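Local atomic coordinates of probable protein phosphatase 2C 50 (Oryza sativa subsp. japonica, PDB entry 5ZCG), a protein that probably removes phosphate groups from phosphoserine and phosphothreonine side chains of other proteins, as a magnesium-dependent phosphatase of the PP2C family. Residues Ala66-Ala69 and Asn70-Glu74; Val114-Glu117 and Val118-Arg121; Cys261-Ala264 and Arg265-Leu269; Ile268-Trp271 and His272-Asn275. The protein carries 5 engineered substitutions. All blocks are in the same frame, centred on the assembly; numbering follows the deposited sequence.

Contact 1: residues Ala66-Ala69 and Asn70-Glu74; sequences AEVA and NYCRE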
loop_
_atom_site.group_PDB
_atom_site.type_symbol
_atom_site.label_atom_id
_atom_site.label_comp_id
_atom_site.label_asym_id
_atom_site.label_seq_id
_atom_site.Cartn_x
_atom_site.Cartn_y
_atom_site.Cartn_z
ATOM N N ALA A 66 -4.592 -8.662 0.836
ATOM C CA ALA A 66 -3.542 -9.027 1.778
ATOM C C ALA A 66 -2.287 -9.575 1.099
ATOM O O ALA A 66 -1.285 -9.812 1.783
ATOM C CB ALA A 66 -4.063 -10.057 2.781
ATOM N N GLU A 67 -2.291 -9.736 -0.227
ATOM C CA GLU A 67 -1.262 -10.557 -0.858
ATOM C C GLU A 67 0.098 -9.868 -0.868
ATOM O O GLU A 67 1.128 -10.527 -0.690
ATOM C CB GLU A 67 -1.677 -10.912 -2.287
ATOM C CG GLU A 67 -2.926 -11.777 -2.399
ATOM C CD GLU A 67 -4.208 -10.962 -2.352
ATOM O OE1 GLU A 67 -5.258 -11.530 -1.990
ATOM O OE2 GLU A 67 -4.164 -9.755 -2.671
ATOM N N VAL A 68 0.130 -8.548 -1.050
ATOM C CA VAL A 68 1.418 -7.857 -1.069
ATOM C C VAL A 68 1.979 -7.711 0.343
ATOM O O VAL A 68 3.186 -7.849 0.557
ATOM C CB VAL A 68 1.296 -6.502 -1.789
ATOM C CG1 VAL A 68 2.612 -5.729 -1.725
ATOM C CG2 VAL A 68 0.882 -6.713 -3.238
ATOM N N ALA A 69 1.119 -7.463 1.332
ATOM C CA ALA A 69 1.594 -7.430 2.714
ATOM C C ALA A 69 2.180 -8.776 3.136
ATOM O O ALA A 69 3.229 -8.833 3.792
ATOM C CB ALA A 69 0.456 -7.016 3.650
ATOM N N ASN A 70 1.518 -9.875 2.759
ATOM C CA ASN A 70 2.028 -11.203 3.087
ATOM C C ASN A 70 3.313 -11.504 2.332
ATOM O O ASN A 70 4.245 -12.108 2.889
ATOM C CB ASN A 70 0.973 -12.263 2.772
ATOM C CG ASN A 70 -0.191 -12.228 3.738
ATOM O OD1 ASN A 70 -0.093 -11.651 4.819
ATOM N ND2 ASN A 70 -1.301 -12.840 3.351
ATOM N N TYR A 71 3.381 -11.091 1.066
ATOM C CA TYR A 71 4.613 -11.274 0.311
ATOM C C TYR A 71 5.762 -10.513 0.960
ATOM O O TYR A 71 6.891 -11.011 1.018
ATOM C CB TYR A 71 4.423 -10.831 -1.139
ATOM C CG TYR A 71 5.566 -11.263 -2.027
ATOM C CD1 TYR A 71 5.615 -12.549 -2.550
ATOM C CD2 TYR A 71 6.607 -10.394 -2.320
ATOM C CE1 TYR A 71 6.663 -12.952 -3.346
ATOM C CE2 TYR A 71 7.667 -10.790 -3.121
ATOM C CZ TYR A 71 7.683 -12.069 -3.633
ATOM O OH TYR A 71 8.729 -12.468 -4.422
ATOM N N CYS A 72 5.493 -9.305 1.463
ATOM C CA CYS A 72 6.539 -8.553 2.149
ATOM C C CYS A 72 6.988 -9.285 3.403
ATOM O O CYS A 72 8.192 -9.458 3.635
ATOM C CB CYS A 72 6.049 -7.149 2.485
ATOM S SG CYS A 72 5.940 -6.048 1.057
ATOM N N ARG A 73 6.019 -9.763 4.199
ATOM C CA ARG A 73 6.335 -10.532 5.399
ATOM C C ARG A 73 7.245 -11.714 5.087
ATOM O O ARG A 73 8.141 -12.040 5.873
ATOM C CB ARG A 73 5.048 -11.022 6.073
ATOM C CG ARG A 73 5.280 -12.079 7.147
ATOM C CD ARG A 73 3.985 -12.758 7.596
ATOM N NE ARG A 73 3.455 -13.664 6.583
ATOM C CZ ARG A 73 2.161 -13.827 6.323
ATOM N NH1 ARG A 73 1.249 -13.142 7.002
ATOM N NH2 ARG A 73 1.779 -14.678 5.380
ATOM N N GLU A 74 7.022 -12.378 3.953
ATOM C CA GLU A 74 7.811 -13.565 3.634
ATOM C C GLU A 74 9.127 -13.261 2.919
ATOM O O GLU A 74 10.061 -14.067 3.009
ATOM C CB GLU A 74 6.990 -14.536 2.775
ATOM C CG GLU A 74 5.671 -14.959 3.410
ATOM C CD GLU A 74 5.840 -16.053 4.453
ATOM O OE1 GLU A 74 4.829 -16.459 5.064
ATOM O OE2 GLU A 74 6.985 -16.507 4.664
#
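Asn70 lays the root of its amide over the carbonyl oxygen of Ala66, one turn back, with CG only 3.3 Å from Ala66 O. The first torsion (chi1 -71°) sets CG beside the backbone N, the atom that gives Ala66 O its real bond, 3.0 Å from Asn70 N at an N-H...O angle of 161°. The amide nitrogen ND2 lies 3.4 Å from Ala66 O but at a poor angle for bonding, and reaches the Ala66 CB methyl at 4.0 Å. Shortened to an alanine here, the side chain would lose its amide, and the Ala66 methyl and Ala66 O would probably be left without that cover, though the backbone bond would stay. On another flank Val68 CG1 approaches Cys72 SG at 4.3 Å, an apolar pair between buried residues. Tyr71 turns toward helix 99-118, packs on Val114 and Val118, and its hydroxyl is hydrogen-bonded to Glu117. This is the opening turn of helix 67-91, which follows the strand carrying the magnesium ligand Asp61; the Ala69 side chain lies about 7 Å from a magnesium ion. Between the two segments, then, the clear hydrogen bonds are all backbone, and the polar bond of Tyr71 goes to another helix.

Contact 2: residues Val114-Glu117 and Val118-Arg121; sequences VDDE and VSGR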
loop_
_atom_site.group_PDB
_atom_site.type_symbol
_atom_site.label_atom_id
_atom_site.label_comp_id
_atom_site.label_asym_id
_atom_site.label_seq_id
_atom_site.Cartn_x
_atom_site.Cartn_y
_atom_site.Cartn_z
ATOM N N VAL A 114 11.891 -6.304 -4.047
ATOM C CA VAL A 114 10.608 -6.882 -3.651
ATOM C C VAL A 114 9.479 -6.306 -4.503
ATOM O O VAL A 114 8.591 -7.040 -4.959
ATOM C CB VAL A 114 10.360 -6.670 -2.146
ATOM C CG1 VAL A 114 8.925 -7.039 -1.786
ATOM C CG2 VAL A 114 11.344 -7.498 -1.337
ATOM N N ASP A 115 9.509 -4.995 -4.758
ATOM C CA ASP A 115 8.491 -4.386 -5.615
ATOM C C ASP A 115 8.499 -5.010 -7.008
ATOM O O ASP A 115 7.443 -5.350 -7.556
ATOM C CB ASP A 115 8.716 -2.873 -5.695
ATOM C CG ASP A 115 7.589 -2.145 -6.420
ATOM O OD1 ASP A 115 6.486 -2.008 -5.841
ATOM O OD2 ASP A 115 7.805 -1.699 -7.569
ATOM N N ASP A 116 9.694 -5.187 -7.587
ATOM C CA ASP A 116 9.816 -5.777 -8.919
ATOM C C ASP A 116 9.321 -7.217 -8.935
ATOM O O ASP A 116 8.752 -7.675 -9.933
ATOM C CB ASP A 116 11.272 -5.720 -9.389
ATOM C CG ASP A 116 11.689 -4.336 -9.851
ATOM O OD1 ASP A 116 10.806 -3.530 -10.217
ATOM O OD2 ASP A 116 12.907 -4.058 -9.855
ATOM N N GLU A 117 9.545 -7.953 -7.844
ATOM C CA GLU A 117 9.011 -9.306 -7.756
ATOM C C GLU A 117 7.491 -9.283 -7.701
ATOM O O GLU A 117 6.826 -10.112 -8.335
ATOM C CB GLU A 117 9.584 -10.021 -6.535
ATOM C CG GLU A 117 11.060 -10.354 -6.659
ATOM C CD GLU A 117 11.603 -11.060 -5.426
ATOM O OE1 GLU A 117 12.817 -11.353 -5.400
ATOM O OE2 GLU A 117 10.816 -11.317 -4.486
ATOM N N VAL A 118 6.924 -8.337 -6.946
ATOM C CA VAL A 118 5.471 -8.248 -6.831
ATOM C C VAL A 118 4.852 -7.941 -8.186
ATOM O O VAL A 118 3.871 -8.574 -8.594
ATOM C CB VAL A 118 5.078 -7.196 -5.774
ATOM C CG1 VAL A 118 3.646 -6.748 -5.982
ATOM C CG2 VAL A 118 5.270 -7.758 -4.382
ATOM N N SER A 119 5.440 -6.999 -8.925
ATOM C CA SER A 119 4.885 -6.573 -10.207
ATOM C C SER A 119 5.288 -7.474 -11.368
ATOM O O SER A 119 4.894 -7.196 -12.506
ATOM C CB SER A 119 5.304 -5.135 -10.514
ATOM O OG SER A 119 6.714 -5.006 -10.567
ATOM N N GLY A 120 6.057 -8.532 -11.117
ATOM C CA GLY A 120 6.447 -9.422 -12.193
ATOM C C GLY A 120 7.505 -8.883 -13.132
ATOM O O GLY A 120 7.677 -9.425 -14.227
ATOM N N ARG A 121 8.217 -7.824 -12.741
ATOM C CA ARG A 121 9.290 -7.293 -13.572
ATOM C C ARG A 121 10.552 -8.148 -13.528
ATOM O O ARG A 121 11.346 -8.100 -14.473
ATOM C CB ARG A 121 9.629 -5.859 -13.155
ATOM C CG ARG A 121 8.451 -4.897 -13.184
ATOM C CD ARG A 121 7.833 -4.771 -14.575
ATOM N NE ARG A 121 6.399 -4.489 -14.509
ATOM C CZ ARG A 121 5.460 -5.191 -15.141
ATOM N NH1 ARG A 121 5.793 -6.229 -15.901
ATOM N NH2 ARG A 121 4.183 -4.854 -15.015
HETATM O O HOH W 1 8.068 -2.895 -10.097
#
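Val118 presses back on the turn before it: its CG2 methyl lies 3.4 Å from Val114 O, the same oxygen that accepts the bond from Val118 N at 2.9 Å. Its flank faces Val68 and Tyr71 of helix 67-91, making this the closely packed part. Glu117, also buried, runs out extended to a salt bridge with Arg75 and a hydrogen bond with Tyr71. Helix 99-118 then ends in a Schellman motif. Gly120 takes a positive phi of 74°, which brings Arg121 N to 2.9 Å from Asp116 O, while Gly120 N makes a weak 3.3 Å bond to Glu117 O. Beside the packed face lies a tight polar cluster. Ser119 OG sits between its backbone N and carbonyl carbon (chi1 59°), a position from which it donates to a water at 2.6 Å. That water spends its own hydrogens on two carboxylates, Asp115 OD2 and Asp116 OD1, each 2.8 Å away, and so ties three side chains together. Asp115 is further fixed by Gly218 N and Lys223. The loose, solvent side belongs to Arg121, whose exposed side chain meets Asp116 only through its CB and CG, CB being 3.9 Å from Asp116 OD1; the carboxylate and guanidinium form no salt bridge, and the guanidinium instead turns one face over the carbonyl oxygen of Ser119.

Contact 3: residues Cys261-Ala264 and Arg265-Leu269; sequences CKVA and RRQIL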
loop_
_atom_site.group_PDB
_atom_site.type_symbol
_atom_site.label_atom_id
_atom_site.label_comp_id
_atom_site.label_asym_id
_atom_site.label_seq_id
_atom_site.Cartn_x
_atom_site.Cartn_y
_atom_site.Cartn_z
ATOM N N CYS A 261 4.261 5.566 23.408
ATOM C CA CYS A 261 5.505 5.336 24.138
ATOM C C CYS A 261 5.249 5.154 25.628
ATOM O O CYS A 261 5.768 4.215 26.253
ATOM C CB CYS A 261 6.473 6.493 23.893
ATOM S SG CYS A 261 7.248 6.441 22.268
ATOM N N LYS A 262 4.453 6.049 26.220
ATOM C CA LYS A 262 4.159 5.940 27.647
ATOM C C LYS A 262 3.502 4.604 27.973
ATOM O O LYS A 262 3.948 3.879 28.874
ATOM C CB LYS A 262 3.277 7.110 28.085
ATOM C CG LYS A 262 4.017 8.441 28.089
ATOM C CD LYS A 262 3.155 9.594 28.589
ATOM C CE LYS A 262 3.855 10.924 28.354
ATOM N NZ LYS A 262 5.319 10.830 28.648
ATOM N N VAL A 263 2.457 4.246 27.221
ATOM C CA VAL A 263 1.731 3.008 27.482
ATOM C C VAL A 263 2.658 1.806 27.349
ATOM O O VAL A 263 2.675 0.923 28.211
ATOM C CB VAL A 263 0.512 2.897 26.545
ATOM C CG1 VAL A 263 0.004 1.468 26.506
ATOM C CG2 VAL A 263 -0.600 3.840 27.004
ATOM N N ALA A 264 3.462 1.760 26.280
ATOM C CA ALA A 264 4.314 0.594 26.054
ATOM C C ALA A 264 5.337 0.433 27.170
ATOM O O ALA A 264 5.496 -0.663 27.733
ATOM C CB ALA A 264 5.011 0.708 24.692
ATOM N N ARG A 265 6.046 1.516 27.503
ATOM C CA ARG A 265 7.082 1.416 28.527
ATOM C C ARG A 265 6.497 1.057 29.891
ATOM O O ARG A 265 7.025 0.174 30.594
ATOM C CB ARG A 265 7.859 2.732 28.588
ATOM C CG ARG A 265 8.556 2.991 29.911
ATOM C CD ARG A 265 9.148 4.392 29.962
ATOM N NE ARG A 265 9.986 4.571 31.145
ATOM C CZ ARG A 265 9.516 4.852 32.356
ATOM N NH1 ARG A 265 8.211 4.991 32.545
ATOM N NH2 ARG A 265 10.348 4.995 33.381
ATOM N N ARG A 266 5.369 1.671 30.253
ATOM C CA ARG A 266 4.812 1.405 31.568
ATOM C C ARG A 266 4.209 -0.006 31.608
ATOM O O ARG A 266 4.262 -0.685 32.635
ATOM C CB ARG A 266 3.780 2.461 31.939
ATOM C CG ARG A 266 2.646 1.939 32.811
ATOM C CD ARG A 266 1.750 3.043 33.306
ATOM N NE ARG A 266 1.150 3.790 32.204
ATOM C CZ ARG A 266 0.370 3.261 31.264
ATOM N NH1 ARG A 266 0.069 1.967 31.270
ATOM N NH2 ARG A 266 -0.110 4.031 30.306
ATOM N N GLN A 267 3.666 -0.497 30.481
ATOM C CA GLN A 267 3.165 -1.869 30.441
ATOM C C GLN A 267 4.292 -2.870 30.633
ATOM O O GLN A 267 4.121 -3.866 31.339
ATOM C CB GLN A 267 2.428 -2.106 29.122
ATOM C CG GLN A 267 0.979 -1.658 29.162
ATOM C CD GLN A 267 0.194 -2.321 30.278
ATOM O OE1 GLN A 267 0.108 -3.550 30.338
ATOM N NE2 GLN A 267 -0.383 -1.513 31.168
ATOM N N ILE A 268 5.448 -2.638 30.006
ATOM C CA ILE A 268 6.566 -3.568 30.181
ATOM C C ILE A 268 7.011 -3.590 31.642
ATOM O O ILE A 268 7.148 -4.663 32.263
ATOM C CB ILE A 268 7.723 -3.196 29.236
ATOM C CG1 ILE A 268 7.381 -3.582 27.786
ATOM C CG2 ILE A 268 9.016 -3.855 29.690
ATOM C CD1 ILE A 268 8.217 -2.863 26.728
ATOM N N LEU A 269 7.220 -2.400 32.222
ATOM C CA LEU A 269 7.657 -2.337 33.614
ATOM C C LEU A 269 6.625 -2.960 34.550
ATOM O O LEU A 269 6.982 -3.670 35.498
ATOM C CB LEU A 269 7.937 -0.889 34.013
ATOM C CG LEU A 269 9.039 -0.170 33.232
ATOM C CD1 LEU A 269 9.056 1.308 33.586
ATOM C CD2 LEU A 269 10.399 -0.812 33.491
#
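Arg266 folds back along helix 257-274 onto Val263, three residues earlier, in one of the outer helices of the PP2C alpha-beta sandwich. Its first torsion is unusual: chi1 of 148° lies well away from a staggered value. The chain then runs straight through CD and bends at chi3 (59°), and that bend returns the guanidinium to the helix wall. NH2 ends 3.3 Å from Val263 CG2 and 3.5 Å from Val263 CA, while the carbonyl oxygen of Lys262 lies over one face of the group, offset toward the rim. Both Val263 and Arg266 also touch a crystal neighbour, so the exact pose may partly reflect the lattice. A serine in place of Arg266 would probably uncover the side of Val263 and leave the Lys262 carbonyl without the positive group now lying beside it.

Gln267 is bent at chi2. Its first torsion (chi1 -85°) sets CG beside the backbone N, 3.2 Å from Val263 O, and its side chain reaches Tyr299 and Ala296 of helix 291-306. Arg265 contrasts with both, extended from CG to NE; Leu269 CD1 sits 3.7 Å above the centre of its guanidinium, and its charge has a long, weak partner in Asp242. Ala264 and Cys261 pack on strand 241-247, and Cys261 also on strand 165-170. Ile268 hugs the preceding turn, its CG1 3.5 Å from Ala264 O and its CD1 3.6 Å from that oxygen.

Contact 4: residues Ile268-Trp271 and His272-Asn275; sequences ILLW and HKNN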
loop_
_atom_site.group_PDB
_atom_site.type_symbol
_atom_site.label_atom_id
_atom_site.label_comp_id
_atom_site.label_asym_id
_atom_site.label_seq_id
_atom_site.Cartn_x
_atom_site.Cartn_y
_atom_site.Cartn_z
ATOM N N ILE A 268 5.448 -2.638 30.006
ATOM C CA ILE A 268 6.566 -3.568 30.181
ATOM C C ILE A 268 7.011 -3.590 31.642
ATOM O O ILE A 268 7.148 -4.663 32.263
ATOM C CB ILE A 268 7.723 -3.196 29.236
ATOM C CG1 ILE A 268 7.381 -3.582 27.786
ATOM C CG2 ILE A 268 9.016 -3.855 29.690
ATOM C CD1 ILE A 268 8.217 -2.863 26.728
ATOM N N LEU A 269 7.220 -2.400 32.222
ATOM C CA LEU A 269 7.657 -2.337 33.614
ATOM C C LEU A 269 6.625 -2.960 34.550
ATOM O O LEU A 269 6.982 -3.670 35.498
ATOM C CB LEU A 269 7.937 -0.889 34.013
ATOM C CG LEU A 269 9.039 -0.170 33.232
ATOM C CD1 LEU A 269 9.056 1.308 33.586
ATOM C CD2 LEU A 269 10.399 -0.812 33.491
ATOM N N LEU A 270 5.336 -2.718 34.290
ATOM C CA LEU A 270 4.287 -3.259 35.145
ATOM C C LEU A 270 4.236 -4.776 35.056
ATOM O O LEU A 270 4.012 -5.448 36.070
ATOM C CB LEU A 270 2.929 -2.660 34.776
ATOM C CG LEU A 270 2.574 -1.271 35.306
ATOM C CD1 LEU A 270 1.294 -0.790 34.641
ATOM C CD2 LEU A 270 2.428 -1.269 36.834
ATOM N N TRP A 271 4.413 -5.337 33.855
ATOM C CA TRP A 271 4.444 -6.792 33.760
ATOM C C TRP A 271 5.579 -7.356 34.598
ATOM O O TRP A 271 5.391 -8.341 35.326
ATOM C CB TRP A 271 4.582 -7.266 32.313
ATOM C CG TRP A 271 4.307 -8.746 32.211
ATOM C CD1 TRP A 271 3.134 -9.336 31.837
ATOM C CD2 TRP A 271 5.209 -9.821 32.534
ATOM N NE1 TRP A 271 3.251 -10.704 31.891
ATOM C CE2 TRP A 271 4.513 -11.027 32.317
ATOM C CE3 TRP A 271 6.538 -9.878 32.973
ATOM C CZ2 TRP A 271 5.099 -12.277 32.526
ATOM C CZ3 TRP A 271 7.116 -11.118 33.185
ATOM C CH2 TRP A 271 6.398 -12.301 32.958
ATOM N N HIS A 272 6.760 -6.737 34.527
ATOM C CA HIS A 272 7.869 -7.274 35.314
ATOM C C HIS A 272 7.588 -7.164 36.812
ATOM O O HIS A 272 7.876 -8.094 37.576
ATOM C CB HIS A 272 9.169 -6.558 34.958
ATOM C CG HIS A 272 9.757 -6.995 33.652
ATOM N ND1 HIS A 272 10.040 -8.313 33.368
ATOM C CD2 HIS A 272 10.108 -6.289 32.552
ATOM C CE1 HIS A 272 10.541 -8.401 32.148
ATOM N NE2 HIS A 272 10.594 -7.186 31.632
ATOM N N LYS A 273 7.005 -6.045 37.250
ATOM C CA LYS A 273 6.688 -5.892 38.670
ATOM C C LYS A 273 5.637 -6.897 39.132
ATOM O O LYS A 273 5.753 -7.477 40.218
ATOM C CB LYS A 273 6.217 -4.468 38.956
ATOM C CG LYS A 273 5.528 -4.310 40.308
ATOM C CD LYS A 273 4.298 -3.412 40.228
ATOM C CE LYS A 273 3.018 -4.209 39.987
ATOM N NZ LYS A 273 2.721 -5.132 41.110
ATOM N N ASN A 274 4.618 -7.133 38.309
ATOM C CA ASN A 274 3.492 -7.979 38.688
ATOM C C ASN A 274 3.762 -9.467 38.509
ATOM O O ASN A 274 3.095 -10.282 39.159
ATOM C CB ASN A 274 2.257 -7.579 37.875
ATOM C CG ASN A 274 0.962 -8.016 38.524
ATOM O OD1 ASN A 274 0.638 -7.596 39.636
ATOM N ND2 ASN A 274 0.206 -8.854 37.829
ATOM N N ASN A 275 4.711 -9.838 37.653
ATOM C CA ASN A 275 5.036 -11.242 37.418
ATOM C C ASN A 275 6.522 -11.503 37.644
ATOM O O ASN A 275 6.959 -12.654 37.697
ATOM C CB ASN A 275 4.645 -11.658 35.994
ATOM C CG ASN A 275 3.186 -11.384 35.684
ATOM O OD1 ASN A 275 2.835 -10.312 35.188
ATOM N ND2 ASN A 275 2.326 -12.356 35.977
#
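Trp271 meets two side chains from different directions. The edge of its six-membered ring points at the face of His272 in an offset edge-to-face pair, the planes 86° apart and the centroids 5.7 Å from each other; the closest approach of ring atoms is His272 ND1 to Trp271 CE3 at 3.9 Å. Asn275 comes over a face of the indole instead: its CB stands 3.5 Å from the centroid of the six-membered ring and 10° off the normal, a CH-pi contact.

The next shell sets these groups in place. Trp271 holds CG anti to the backbone N (chi1 -168°), which carries the indole out to where His272 and Asn275 can both meet it. His272 lies alongside Ile268, pointing the same way, with Ile268 CG2 3.9 Å from His272 CD2, and the same CD2 rests 3.4 Å from Ile268 O. The backbone N of Asn275 is bonded to Trp271 O at 2.8 Å, so the residue that offers its ring face also accepts the backbone bond of Asn275. This bond lies close to the point where the model breaks off, residues 276-287 being absent from it. Leu270 CD2 comes within 4.4 Å of Lys273 CE on an exposed flank.

Farther out, Trp271 and His272 lean on Ala292, and Trp271 also on Pro291, at the start of helix 291-306, whereas Ile268 touches Ala296 of that helix and Val317 and Asp319 of strand 313-319.

How the contacts relate
Contacts 1 and 2 lie on consecutive helices, 67-91 and 99-118, with centres 12 Å apart, and touch directly: Tyr71 CD2 packs on Val118 CG2 at 3.6 Å. Contact 2 is largely buried, contact 1 partly so, the latter nearest the magnesium site. Contacts 3 and 4 are successive parts of helix 257-274, sharing Ile268 and Leu269, on the far side of the chain's centre from contact 2. Burial falls along that helix, from a partly buried contact 3 to a surface contact 4. Chemistry follows place: backbone bonding with an amide over a carbonyl in contact 1, a water-bridged Schellman end in contact 2, an arginine folded back on a valine in contact 3, and aromatic pairing at the exposed terminus in contact 4.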